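Local coordinates for protein minor fimbrium anchoring subunit Mfa2 (Porphyromonas gingivalis, PDB 5NFI) that tethers the minor fimbria to the bacterial outer membrane through its interaction with the subunit Mfa1, and regulates fimbrial length, at residues 29-34 with 69-74; 78-83 with 92-97; 86-91 with 170-175; 165-170 with 203-208. One frame throughout, in Å; residues are numbered along the deposited sequence.

Contact 1 (29-34 with 69-74); sequences NVYAFD and FAWGNI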
loop_
_atom_site.group_PDB
_atom_site.type_symbol
_atom_site.label_atom_id
_atom_site.label_comp_id
_atom_site.label_asym_id
_atom_site.label_seq_id
_atom_site.Cartn_x
_atom_site.Cartn_y
_atom_site.Cartn_z
ATOM N N ASN A 29 0.889 12.025 9.540
ATOM C CA ASN A 29 2.151 11.977 10.239
ATOM C C ASN A 29 3.187 12.510 9.248
ATOM O O ASN A 29 3.500 11.857 8.254
ATOM C CB ASN A 29 2.501 10.554 10.700
ATOM C CG ASN A 29 1.548 10.009 11.768
ATOM O OD1 ASN A 29 0.392 9.683 11.493
ATOM N ND2 ASN A 29 2.058 9.845 12.973
ATOM N N VAL A 30 3.702 13.703 9.499
ATOM C CA VAL A 30 4.600 14.354 8.560
ATOM C C VAL A 30 5.973 14.557 9.189
ATOM O O VAL A 30 6.096 15.166 10.262
ATOM C CB VAL A 30 4.022 15.696 8.093
ATOM C CG1 VAL A 30 4.849 16.257 6.968
ATOM C CG2 VAL A 30 2.604 15.492 7.632
ATOM N N TYR A 31 6.995 14.028 8.524
ATOM C CA TYR A 31 8.360 14.045 9.039
ATOM C C TYR A 31 9.265 14.866 8.137
ATOM O O TYR A 31 9.054 14.929 6.919
ATOM C CB TYR A 31 8.911 12.613 9.170
ATOM C CG TYR A 31 8.022 11.731 9.999
ATOM C CD1 TYR A 31 8.068 11.785 11.379
ATOM C CD2 TYR A 31 7.111 10.865 9.401
ATOM C CE1 TYR A 31 7.248 11.002 12.145
ATOM C CE2 TYR A 31 6.274 10.079 10.163
ATOM C CZ TYR A 31 6.354 10.156 11.540
ATOM O OH TYR A 31 5.532 9.390 12.326
ATOM N N ALA A 32 10.279 15.484 8.732
ATOM C CA ALA A 32 11.262 16.240 7.961
ATOM C C ALA A 32 12.645 15.644 8.183
ATOM O O ALA A 32 13.080 15.459 9.320
ATOM C CB ALA A 32 11.238 17.711 8.341
ATOM N N PHE A 33 13.315 15.318 7.085
ATOM C CA PHE A 33 14.675 14.815 7.137
ATOM C C PHE A 33 15.558 15.829 6.440
ATOM O O PHE A 33 15.108 16.525 5.526
ATOM C CB PHE A 33 14.767 13.426 6.491
ATOM C CG PHE A 33 14.053 12.360 7.278
ATOM C CD1 PHE A 33 12.671 12.355 7.367
ATOM C CD2 PHE A 33 14.762 11.401 7.967
ATOM C CE1 PHE A 33 12.016 11.409 8.116
ATOM C CE2 PHE A 33 14.111 10.451 8.722
ATOM C CZ PHE A 33 12.737 10.455 8.795
ATOM N N ASP A 34 16.804 15.935 6.891
ATOM C CA ASP A 34 17.721 16.939 6.359
ATOM C C ASP A 34 18.701 16.383 5.327
ATOM O O ASP A 34 18.535 15.269 4.836
ATOM C CB ASP A 34 18.493 17.607 7.500
ATOM C CG ASP A 34 19.283 16.621 8.338
ATOM O OD1 ASP A 34 19.780 15.613 7.795
ATOM O OD2 ASP A 34 19.420 16.867 9.559
ATOM N N PHE A 69 8.439 13.582 4.391
ATOM C CA PHE A 69 7.730 12.328 4.153
ATOM C C PHE A 69 6.375 12.395 4.846
ATOM O O PHE A 69 6.278 12.816 6.000
ATOM C CB PHE A 69 8.544 11.135 4.662
ATOM C CG PHE A 69 9.937 11.045 4.072
ATOM C CD1 PHE A 69 10.178 11.413 2.756
ATOM C CD2 PHE A 69 11.002 10.606 4.838
ATOM C CE1 PHE A 69 11.448 11.338 2.215
ATOM C CE2 PHE A 69 12.273 10.534 4.300
ATOM C CZ PHE A 69 12.491 10.901 2.986
ATOM N N ALA A 70 5.317 12.008 4.151
ATOM C CA ALA A 70 3.999 12.157 4.757
ATOM C C ALA A 70 3.186 10.862 4.712
ATOM O O ALA A 70 3.108 10.166 3.689
ATOM C CB ALA A 70 3.230 13.290 4.091
ATOM N N TRP A 71 2.553 10.565 5.836
ATOM C CA TRP A 71 1.775 9.352 5.946
ATOM C C TRP A 71 0.356 9.659 6.339
ATOM O O TRP A 71 0.116 10.401 7.289
ATOM C CB TRP A 71 2.412 8.412 6.956
ATOM C CG TRP A 71 3.722 7.861 6.496
ATOM C CD1 TRP A 71 4.964 8.376 6.734
ATOM C CD2 TRP A 71 3.922 6.669 5.720
ATOM N NE1 TRP A 71 5.930 7.576 6.157
ATOM C CE2 TRP A 71 5.314 6.522 5.527
ATOM C CE3 TRP A 71 3.059 5.711 5.170
ATOM C CZ2 TRP A 71 5.859 5.454 4.820
ATOM C CZ3 TRP A 71 3.606 4.650 4.455
ATOM C CH2 TRP A 71 4.991 4.529 4.292
ATOM N N GLY A 72 -0.583 9.086 5.597
ATOM C CA GLY A 72 -1.987 9.335 5.816
ATOM C C GLY A 72 -2.663 8.123 6.389
ATOM O O GLY A 72 -2.512 7.018 5.868
ATOM N N ASN A 73 -3.404 8.362 7.468
ATOM C CA ASN A 73 -4.171 7.349 8.180
ATOM C C ASN A 73 -3.319 6.265 8.832
ATOM O O ASN A 73 -3.673 5.097 8.805
ATOM C CB ASN A 73 -5.188 6.705 7.248
ATOM C CG ASN A 73 -6.086 7.715 6.604
ATOM O OD1 ASN A 73 -6.344 8.786 7.170
ATOM N ND2 ASN A 73 -6.576 7.391 5.409
ATOM N N ILE A 74 -2.204 6.654 9.430
ATOM C CA ILE A 74 -1.505 5.760 10.328
ATOM C C ILE A 74 -2.403 5.455 11.531
ATOM O O ILE A 74 -2.919 6.349 12.190
ATOM C CB ILE A 74 -0.183 6.350 10.788
ATOM C CG1 ILE A 74 0.858 6.207 9.677
ATOM C CG2 ILE A 74 0.287 5.659 12.049
ATOM C CD1 ILE A 74 2.212 6.735 10.065
#
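An antiparallel strand ladder, consistent with the transthyretin-like fold of its family, is the setting here: strands 29-33 and 69-72 run at 170° to each other, pairing N29 with W71, V30 with A70 and Y31 with F69. Reciprocal backbone bonds close the two outer pairs, N29 N to W71 O (2.9 Å) and W71 N to N29 O, then Y31 N to F69 O (2.9 Å) and F69 N to Y31 O. The non-hydrogen-bonded pair V30 and A70 turns to the other face, CG2 of V30 4.2 Å from CB of A70.

The face carrying Y31, F69 and W71 is strongly aromatic. CD1 of W71 comes to the edge of the Y31 ring, 4.0 Å from its CE2. F33 offers a ring face to CE2 of F69, the planes inclined at 36°; chi1 of F69 (-56°) sets its CG beside the backbone N, whence CD2 of F69 comes within 3.5 Å of CD1 of F33. I74 lays CB and CD1 against the amide of N29, CB 3.5 Å from OD1.

Strands 39-45 and 113-122 flank the pair, while L94 of strand 93-100 packs on Y31 and W71, and the carbonyl O of F172 accepts a hydrogen bond from W71 NE1.

Contact 2 (78-83 with 92-97); sequences YNIGEI and QVLMRL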
loop_
_atom_site.group_PDB
_atom_site.type_symbol
_atom_site.label_atom_id
_atom_site.label_comp_id
_atom_site.label_asym_id
_atom_site.label_seq_id
_atom_site.Cartn_x
_atom_site.Cartn_y
_atom_site.Cartn_z
ATOM N N TYR A 78 -1.095 -0.665 13.127
ATOM C CA TYR A 78 0.350 -0.687 12.889
ATOM C C TYR A 78 1.181 -0.600 14.160
ATOM O O TYR A 78 0.855 0.150 15.072
ATOM C CB TYR A 78 0.746 0.449 11.947
ATOM C CG TYR A 78 -0.003 0.427 10.642
ATOM C CD1 TYR A 78 0.446 -0.351 9.558
ATOM C CD2 TYR A 78 -1.182 1.152 10.492
ATOM C CE1 TYR A 78 -0.251 -0.382 8.357
ATOM C CE2 TYR A 78 -1.888 1.129 9.301
ATOM C CZ TYR A 78 -1.421 0.360 8.232
ATOM O OH TYR A 78 -2.142 0.369 7.053
ATOM N N ASN A 79 2.245 -1.391 14.211
ATOM C CA ASN A 79 3.302 -1.267 15.205
ATOM C C ASN A 79 4.320 -0.219 14.767
ATOM O O ASN A 79 5.082 -0.441 13.819
ATOM C CB ASN A 79 4.027 -2.603 15.419
ATOM C CG ASN A 79 3.159 -3.657 16.099
ATOM O OD1 ASN A 79 2.347 -3.347 16.961
ATOM N ND2 ASN A 79 3.345 -4.903 15.718
ATOM N N ILE A 80 4.341 0.907 15.473
ATOM C CA ILE A 80 5.221 2.019 15.138
ATOM C C ILE A 80 6.583 1.913 15.834
ATOM O O ILE A 80 6.656 1.763 17.050
ATOM C CB ILE A 80 4.567 3.367 15.517
ATOM C CG1 ILE A 80 3.121 3.437 15.015
ATOM C CG2 ILE A 80 5.423 4.524 15.042
ATOM C CD1 ILE A 80 2.983 3.375 13.523
ATOM N N GLY A 81 7.660 2.007 15.066
ATOM C CA GLY A 81 8.998 1.881 15.627
ATOM C C GLY A 81 9.549 3.163 16.224
ATOM O O GLY A 81 8.796 4.109 16.480
ATOM N N GLU A 82 10.862 3.189 16.443
ATOM C CA GLU A 82 11.562 4.340 17.029
ATOM C C GLU A 82 11.430 5.601 16.181
ATOM O O GLU A 82 11.642 5.577 14.971
ATOM C CB GLU A 82 13.047 4.008 17.232
ATOM C CG GLU A 82 13.934 5.220 17.460
ATOM C CD GLU A 82 15.375 4.993 17.006
ATOM O OE1 GLU A 82 15.730 5.446 15.890
ATOM O OE2 GLU A 82 16.151 4.365 17.763
ATOM N N ILE A 83 11.066 6.700 16.820
ATOM C CA ILE A 83 11.033 8.002 16.156
ATOM C C ILE A 83 11.805 9.005 17.005
ATOM O O ILE A 83 11.258 9.559 17.958
ATOM C CB ILE A 83 9.588 8.513 15.947
ATOM C CG1 ILE A 83 8.746 7.495 15.176
ATOM C CG2 ILE A 83 9.585 9.855 15.231
ATOM C CD1 ILE A 83 7.281 7.922 15.004
ATOM N N GLN A 92 15.170 3.833 8.147
ATOM C CA GLN A 92 14.790 2.946 9.236
ATOM C C GLN A 92 13.312 2.601 9.128
ATOM O O GLN A 92 12.541 3.312 8.492
ATOM C CB GLN A 92 15.091 3.587 10.586
ATOM C CG GLN A 92 16.565 3.596 10.956
ATOM C CD GLN A 92 16.852 4.382 12.230
ATOM O OE1 GLN A 92 17.230 5.550 12.174
ATOM N NE2 GLN A 92 16.666 3.747 13.378
ATOM N N VAL A 93 12.909 1.501 9.746
ATOM C CA VAL A 93 11.528 1.076 9.623
ATOM C C VAL A 93 10.603 1.896 10.507
ATOM O O VAL A 93 10.679 1.862 11.731
ATOM C CB VAL A 93 11.358 -0.414 9.957
ATOM C CG1 VAL A 93 9.906 -0.842 9.728
ATOM C CG2 VAL A 93 12.314 -1.256 9.107
ATOM N N LEU A 94 9.707 2.625 9.872
ATOM C CA LEU A 94 8.702 3.368 10.606
ATOM C C LEU A 94 7.615 2.475 11.215
ATOM O O LEU A 94 7.129 2.727 12.326
ATOM C CB LEU A 94 8.061 4.398 9.677
ATOM C CG LEU A 94 6.877 5.171 10.233
ATOM C CD1 LEU A 94 7.255 5.840 11.561
ATOM C CD2 LEU A 94 6.429 6.195 9.205
HETATM N N MSE A 95 7.281 1.402 10.508
HETATM C CA MSE A 95 5.940 0.836 10.562
HETATM C C MSE A 95 5.915 -0.640 10.212
HETATM O O MSE A 95 6.514 -1.038 9.219
HETATM C CB MSE A 95 5.088 1.580 9.554
HETATM C CG MSE A 95 3.638 1.772 9.824
HETATM SE SE MSE A 95 3.013 2.610 8.157
HETATM C CE MSE A 95 2.715 1.001 7.096
ATOM N N ARG A 96 5.202 -1.441 11.000
ATOM C CA ARG A 96 4.916 -2.812 10.611
ATOM C C ARG A 96 3.445 -3.124 10.793
ATOM O O ARG A 96 2.894 -2.857 11.848
ATOM C CB ARG A 96 5.757 -3.798 11.419
ATOM C CG ARG A 96 7.201 -3.815 11.013
ATOM C CD ARG A 96 7.987 -4.823 11.794
ATOM N NE ARG A 96 9.420 -4.545 11.736
ATOM C CZ ARG A 96 10.173 -4.709 10.649
ATOM N NH1 ARG A 96 9.630 -5.133 9.519
ATOM N NH2 ARG A 96 11.471 -4.436 10.687
ATOM N N LEU A 97 2.806 -3.699 9.775
ATOM C CA LEU A 97 1.408 -4.081 9.924
ATOM C C LEU A 97 1.270 -5.077 11.067
ATOM O O LEU A 97 2.039 -6.040 11.163
ATOM C CB LEU A 97 0.851 -4.662 8.636
ATOM C CG LEU A 97 -0.646 -4.986 8.694
ATOM C CD1 LEU A 97 -1.440 -3.785 9.148
ATOM C CD2 LEU A 97 -1.149 -5.464 7.328
#
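Y78 and M95, the latter a selenomethionine, cross obliquely in a Met-aromatic contact. SE lies over the face of the tyrosine ring, 4.5 Å from its centroid and 24° off the normal. A bend at the last torsion of M95 (chi3 85°) brings the terminal methyl down beside the CD1-CE1 side of the ring, so that CE of M95 stands 3.5 Å from CE1 of Y78. From the opposite side of the ring plane L97 brings CD1 to 3.7 Å from CE1 of Y78.

Farther along, I80 and L94 lie side by side and point the same way, with CG2 of I80 4.1 Å from CD1 of L94; CD1 of I83 also meets that methyl. L94 and M95 both face Y170 of the strand beyond, a classic beta bulge.

Toward the loop that joins the two strands the chemistry turns polar. Q92 NE2 bonds to E82 OE1 over 3.2 Å, arriving from above the carboxylate plane, with amide and carboxylate 89° apart. That oxygen also bonds T88 OG1, and Q92 OE1 accepts from T89 N. Backbone bonds join N79 with R96 in both directions, and G81 N reaches L94 O at 2.9 Å.

Dispersion and selenium-ring contact thus serve the buried end, whereas at the more exposed end the two partners of E82 OE1 probably help to stabilise its negative charge.

Contact 3 (86-91 with 170-175); sequences GETTKQ and YRFDGT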
loop_
_atom_site.group_PDB
_atom_site.type_symbol
_atom_site.label_atom_id
_atom_site.label_comp_id
_atom_site.label_asym_id
_atom_site.label_seq_id
_atom_site.Cartn_x
_atom_site.Cartn_y
_atom_site.Cartn_z
ATOM N N GLY A 86 17.022 13.962 15.573
ATOM C CA GLY A 86 18.460 14.059 15.621
ATOM C C GLY A 86 19.134 12.707 15.700
ATOM O O GLY A 86 20.333 12.638 15.960
ATOM N N GLU A 87 18.375 11.630 15.489
ATOM C CA GLU A 87 18.928 10.268 15.526
ATOM C C GLU A 87 18.343 9.382 14.431
ATOM O O GLU A 87 19.071 8.872 13.590
ATOM C CB GLU A 87 18.706 9.642 16.912
ATOM C CG GLU A 87 19.558 10.344 17.986
ATOM C CD GLU A 87 19.341 9.843 19.405
ATOM O OE1 GLU A 87 19.558 8.632 19.657
ATOM O OE2 GLU A 87 18.974 10.681 20.267
ATOM N N THR A 88 17.027 9.210 14.448
ATOM C CA THR A 88 16.318 8.392 13.466
ATOM C C THR A 88 16.634 8.804 12.023
ATOM O O THR A 88 16.678 9.989 11.726
ATOM C CB THR A 88 14.804 8.483 13.705
ATOM O OG1 THR A 88 14.500 8.019 15.024
ATOM C CG2 THR A 88 14.054 7.651 12.705
ATOM N N THR A 89 16.852 7.841 11.124
ATOM C CA THR A 89 17.160 8.177 9.731
ATOM C C THR A 89 16.101 7.715 8.727
ATOM O O THR A 89 15.245 6.883 9.048
ATOM C CB THR A 89 18.507 7.597 9.308
ATOM O OG1 THR A 89 18.460 6.167 9.353
ATOM C CG2 THR A 89 19.587 8.082 10.239
ATOM N N LYS A 90 16.182 8.265 7.511
ATOM C CA LYS A 90 15.169 8.094 6.456
ATOM C C LYS A 90 14.820 6.634 6.171
ATOM O O LYS A 90 13.687 6.320 5.853
ATOM C CB LYS A 90 15.639 8.771 5.146
ATOM C CG LYS A 90 16.911 8.135 4.573
ATOM C CD LYS A 90 17.503 8.732 3.297
ATOM C CE LYS A 90 17.219 10.202 3.071
ATOM N NZ LYS A 90 18.036 10.660 1.891
ATOM N N GLN A 91 15.792 5.739 6.306
ATOM C CA GLN A 91 15.628 4.376 5.808
ATOM C C GLN A 91 15.386 3.360 6.926
ATOM O O GLN A 91 15.396 2.161 6.687
ATOM C CB GLN A 91 16.853 3.953 4.985
ATOM C CG GLN A 91 18.109 3.640 5.802
ATOM C CD GLN A 91 18.873 4.868 6.326
ATOM O OE1 GLN A 91 18.480 6.005 6.111
ATOM N NE2 GLN A 91 19.987 4.622 7.005
ATOM N N TYR A 170 7.234 -0.641 6.324
ATOM C CA TYR A 170 7.653 0.481 5.496
ATOM C C TYR A 170 8.684 1.360 6.191
ATOM O O TYR A 170 8.605 1.604 7.405
ATOM C CB TYR A 170 6.428 1.287 5.067
ATOM C CG TYR A 170 5.535 0.482 4.163
ATOM C CD1 TYR A 170 4.689 -0.492 4.688
ATOM C CD2 TYR A 170 5.558 0.654 2.780
ATOM C CE1 TYR A 170 3.885 -1.279 3.874
ATOM C CE2 TYR A 170 4.742 -0.133 1.953
ATOM C CZ TYR A 170 3.912 -1.101 2.518
ATOM O OH TYR A 170 3.099 -1.888 1.736
ATOM N N ARG A 171 9.668 1.810 5.414
ATOM C CA ARG A 171 10.654 2.761 5.902
ATOM C C ARG A 171 10.002 4.131 6.049
ATOM O O ARG A 171 8.833 4.302 5.699
ATOM C CB ARG A 171 11.848 2.827 4.960
ATOM C CG ARG A 171 12.504 1.495 4.749
ATOM C CD ARG A 171 13.804 1.631 3.978
ATOM N NE ARG A 171 14.041 0.459 3.139
ATOM C CZ ARG A 171 14.506 -0.696 3.602
ATOM N NH1 ARG A 171 14.785 -0.821 4.899
ATOM N NH2 ARG A 171 14.692 -1.720 2.775
ATOM N N PHE A 172 10.743 5.109 6.565
ATOM C CA PHE A 172 10.191 6.449 6.700
ATOM C C PHE A 172 9.874 7.035 5.331
ATOM O O PHE A 172 8.765 7.530 5.116
ATOM C CB PHE A 172 11.135 7.348 7.485
ATOM C CG PHE A 172 10.963 7.225 8.949
ATOM C CD1 PHE A 172 11.685 6.299 9.666
ATOM C CD2 PHE A 172 10.044 8.008 9.612
ATOM C CE1 PHE A 172 11.504 6.167 11.029
ATOM C CE2 PHE A 172 9.871 7.884 10.966
ATOM C CZ PHE A 172 10.597 6.963 11.679
ATOM N N ASP A 173 10.823 6.957 4.398
ATOM C CA ASP A 173 10.503 7.243 3.006
ATOM C C ASP A 173 9.486 6.177 2.625
ATOM O O ASP A 173 9.342 5.185 3.334
ATOM C CB ASP A 173 11.743 7.226 2.113
ATOM C CG ASP A 173 12.493 5.890 2.134
ATOM O OD1 ASP A 173 11.876 4.811 2.280
ATOM O OD2 ASP A 173 13.732 5.920 1.979
ATOM N N GLY A 174 8.754 6.322 1.541
ATOM C CA GLY A 174 7.640 5.396 1.398
ATOM C C GLY A 174 7.973 3.952 1.039
ATOM O O GLY A 174 7.074 3.214 0.658
ATOM N N THR A 175 9.233 3.535 1.146
ATOM C CA THR A 175 9.620 2.258 0.539
ATOM C C THR A 175 9.388 1.016 1.411
ATOM O O THR A 175 9.415 1.078 2.639
ATOM C CB THR A 175 11.087 2.269 0.114
ATOM O OG1 THR A 175 11.919 2.150 1.266
ATOM C CG2 THR A 175 11.393 3.542 -0.632
#
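A backbone hydrogen bond between K90 and D173 runs from D173 N to K90 O. It is long at 3.3 Å but straight, with 163° at the hydrogen, and the donor lies in the carbonyl plane.

Apolar contact is carried by T88 and F172, whose side chains cross at about a right angle. The methyl CG2 of T88 stands 3.4 Å from CE1 of F172 and also nears CZ. With chi1 at -60° the methyl of T88 is opposite its backbone N, which turns OG1 the other way, to a bond with K84 N. The F172 ring also meets Y31 edge-to-face and touches the ring of F33.

The 170-175 segment is shaped by an Asx turn at the point where strand 169-171 leaves its small antiparallel sheet. OD1 of D173 accepts from T175 N (3.1 Å) and from T175 OG1 (2.8 Å), both donors coming from the same face of the carboxylate plane, one on its anti and one on its syn side. R171 N bonds to T175 O across the turn, and R171 NE adds a weak bond to T175 OG1.

Carbonyl-to-side-chain packing makes up another group. Q91 O lies against the aliphatic part of R171, 3.2 Å from its CD, and sits near the plane of the guanidinium at its edge. K90 O rests on CB of F172. The carbonyl of T89 approaches the F172 ring obliquely, its O 3.7 Å from CD1 of F172.

Electrostatics across the contact are looser: K90 NZ and D173 OD2 are opposite in charge but 6.4 Å apart.

Contact 4 (165-170 with 203-208); sequences SSNGSY and LKLESG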
loop_
_atom_site.group_PDB
_atom_site.type_symbol
_atom_site.label_atom_id
_atom_site.label_comp_id
_atom_site.label_asym_id
_atom_site.label_seq_id
_atom_site.Cartn_x
_atom_site.Cartn_y
_atom_site.Cartn_z
ATOM N N SER A 165 2.062 -11.553 1.001
ATOM C CA SER A 165 2.938 -10.533 0.465
ATOM C C SER A 165 3.878 -10.011 1.528
ATOM O O SER A 165 3.468 -9.780 2.657
ATOM C CB SER A 165 2.113 -9.398 -0.120
ATOM O OG SER A 165 2.953 -8.381 -0.625
ATOM N N SER A 166 5.141 -9.828 1.174
ATOM C CA SER A 166 6.088 -9.172 2.074
ATOM C C SER A 166 5.959 -7.669 1.973
ATOM O O SER A 166 6.922 -6.983 1.630
ATOM C CB SER A 166 7.521 -9.596 1.753
ATOM O OG SER A 166 7.684 -10.983 1.996
ATOM N N ASN A 167 4.768 -7.156 2.264
ATOM C CA ASN A 167 4.505 -5.725 2.138
ATOM C C ASN A 167 3.880 -5.073 3.389
ATOM O O ASN A 167 3.066 -4.151 3.269
ATOM C CB ASN A 167 3.600 -5.484 0.920
ATOM C CG ASN A 167 2.223 -6.087 1.095
ATOM O OD1 ASN A 167 2.030 -6.961 1.925
ATOM N ND2 ASN A 167 1.254 -5.609 0.328
ATOM N N GLY A 168 4.254 -5.526 4.582
ATOM C CA GLY A 168 3.645 -5.008 5.802
ATOM C C GLY A 168 4.551 -4.070 6.584
ATOM O O GLY A 168 4.220 -3.629 7.681
ATOM N N SER A 169 5.705 -3.765 6.011
ATOM C CA SER A 169 6.698 -2.972 6.701
ATOM C C SER A 169 7.232 -1.867 5.813
ATOM O O SER A 169 7.627 -2.113 4.672
ATOM C CB SER A 169 7.833 -3.861 7.171
ATOM O OG SER A 169 7.320 -4.846 8.034
ATOM N N TYR A 170 7.234 -0.641 6.324
ATOM C CA TYR A 170 7.653 0.481 5.496
ATOM C C TYR A 170 8.684 1.360 6.191
ATOM O O TYR A 170 8.605 1.604 7.405
ATOM C CB TYR A 170 6.428 1.287 5.067
ATOM C CG TYR A 170 5.535 0.482 4.163
ATOM C CD1 TYR A 170 4.689 -0.492 4.688
ATOM C CD2 TYR A 170 5.558 0.654 2.780
ATOM C CE1 TYR A 170 3.885 -1.279 3.874
ATOM C CE2 TYR A 170 4.742 -0.133 1.953
ATOM C CZ TYR A 170 3.912 -1.101 2.518
ATOM O OH TYR A 170 3.099 -1.888 1.736
ATOM N N LEU A 203 -1.581 -4.135 1.522
ATOM C CA LEU A 203 -0.913 -2.866 1.372
ATOM C C LEU A 203 -0.298 -2.829 -0.019
ATOM O O LEU A 203 -0.956 -3.221 -0.984
ATOM C CB LEU A 203 0.111 -2.644 2.486
ATOM C CG LEU A 203 -0.563 -2.588 3.865
ATOM C CD1 LEU A 203 0.452 -2.481 4.972
ATOM C CD2 LEU A 203 -1.547 -1.422 3.936
ATOM N N LYS A 204 0.935 -2.337 -0.133
ATOM C CA LYS A 204 1.501 -1.979 -1.435
ATOM C C LYS A 204 1.776 -3.197 -2.320
ATOM O O LYS A 204 2.301 -4.217 -1.868
ATOM C CB LYS A 204 2.788 -1.165 -1.245
ATOM C CG LYS A 204 3.404 -0.622 -2.526
ATOM C CD LYS A 204 3.372 0.890 -2.546
ATOM C CE LYS A 204 4.677 1.483 -3.055
ATOM N NZ LYS A 204 4.955 1.124 -4.486
ATOM N N LEU A 205 1.401 -3.073 -3.588
ATOM C CA LEU A 205 1.658 -4.116 -4.559
ATOM C C LEU A 205 2.751 -3.696 -5.510
ATOM O O LEU A 205 2.519 -2.946 -6.443
ATOM C CB LEU A 205 0.394 -4.443 -5.345
ATOM C CG LEU A 205 -0.771 -4.853 -4.461
ATOM C CD1 LEU A 205 -2.013 -4.995 -5.297
ATOM C CD2 LEU A 205 -0.438 -6.134 -3.743
ATOM N N GLU A 206 3.952 -4.193 -5.288
ATOM C CA GLU A 206 5.002 -3.890 -6.224
ATOM C C GLU A 206 5.948 -5.061 -6.326
ATOM O O GLU A 206 5.985 -5.922 -5.468
ATOM C CB GLU A 206 5.755 -2.628 -5.811
ATOM C CG GLU A 206 6.721 -2.832 -4.661
ATOM C CD GLU A 206 7.304 -1.531 -4.156
ATOM O OE1 GLU A 206 8.454 -1.542 -3.666
ATOM O OE2 GLU A 206 6.611 -0.497 -4.240
ATOM N N SER A 207 6.705 -5.073 -7.406
ATOM C CA SER A 207 7.676 -6.108 -7.653
ATOM C C SER A 207 8.813 -5.976 -6.672
ATOM O O SER A 207 9.020 -4.906 -6.118
ATOM C CB SER A 207 8.175 -5.994 -9.081
ATOM O OG SER A 207 8.146 -4.635 -9.482
ATOM N N GLY A 208 9.540 -7.061 -6.447
ATOM C CA GLY A 208 10.757 -7.004 -5.658
ATOM C C GLY A 208 10.749 -7.948 -4.479
ATOM O O GLY A 208 11.752 -8.079 -3.773
#
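The phenol of Y170 and the backbone of K204 make the tight part of this contact. K204 N donates to Y170 OH over 2.9 Å, and the hydroxyl in turn donates to N167 O at 2.7 Å, so this buried oxygen is gripped by two bonds, one across the contact and one within its own segment. CB of K204 sits at the edge of the tyrosine ring, in its plane. L203 comes obliquely to the same ring, with CD1 3.8 Å from CE1 of Y170, and its CB also packs beside the hydroxyl.

N167 adds a second polar link. Its ND2 donates to K204 O over 2.8 Å, standing above the carbonyl plane by 44° rather than on a lone pair. ND2 also bonds T202 OG1, and OD1 is held by Y184 OH, which together would fix the rotation of the amide.

The fold gives this cluster its place: an inverse gamma turn centred on S166 lies between strand 159-165 and strand 169-171, and the 203-208 segment begins the connection from strand 196-202 to strand 211-217. The centre of the contact lies about 7 Å from the centre of the chain.

Away from Y170 and N167 the grip slackens. S165 only approaches, its OG 4.4 Å from K204 O, and finds its stronger partner in N211. The side chain of K204, bent at three successive torsions, leads away from Y170 towards E206, with which it forms a salt bridge whose very short modelled length is doubtful. E206 is partly exposed, and the segment then runs through S207 and G208 into solvent.

Contacts 1, 2 and 3 cluster, with centres 9 to 12 Å apart, and contact 4 lies to one side; no ligand or catalytic site is involved. Between centres, contact 4 is about 14 Å from contact 2, 16 Å from contact 3 and 19 Å from contact 1. Contacts 1 and 3 are joined by W71 NE1 and F172 O, 3.0 Å apart, a probable hydrogen bond, and by F33 packing on K90. L94 connects contact 2 to the others: its N is 2.9 Å from Y170 O, and its methyls reach W71 and F172. Contacts 3 and 4 share Y170, whose strand 169-171 is also the sheet neighbour of strand 93-100 in contact 2.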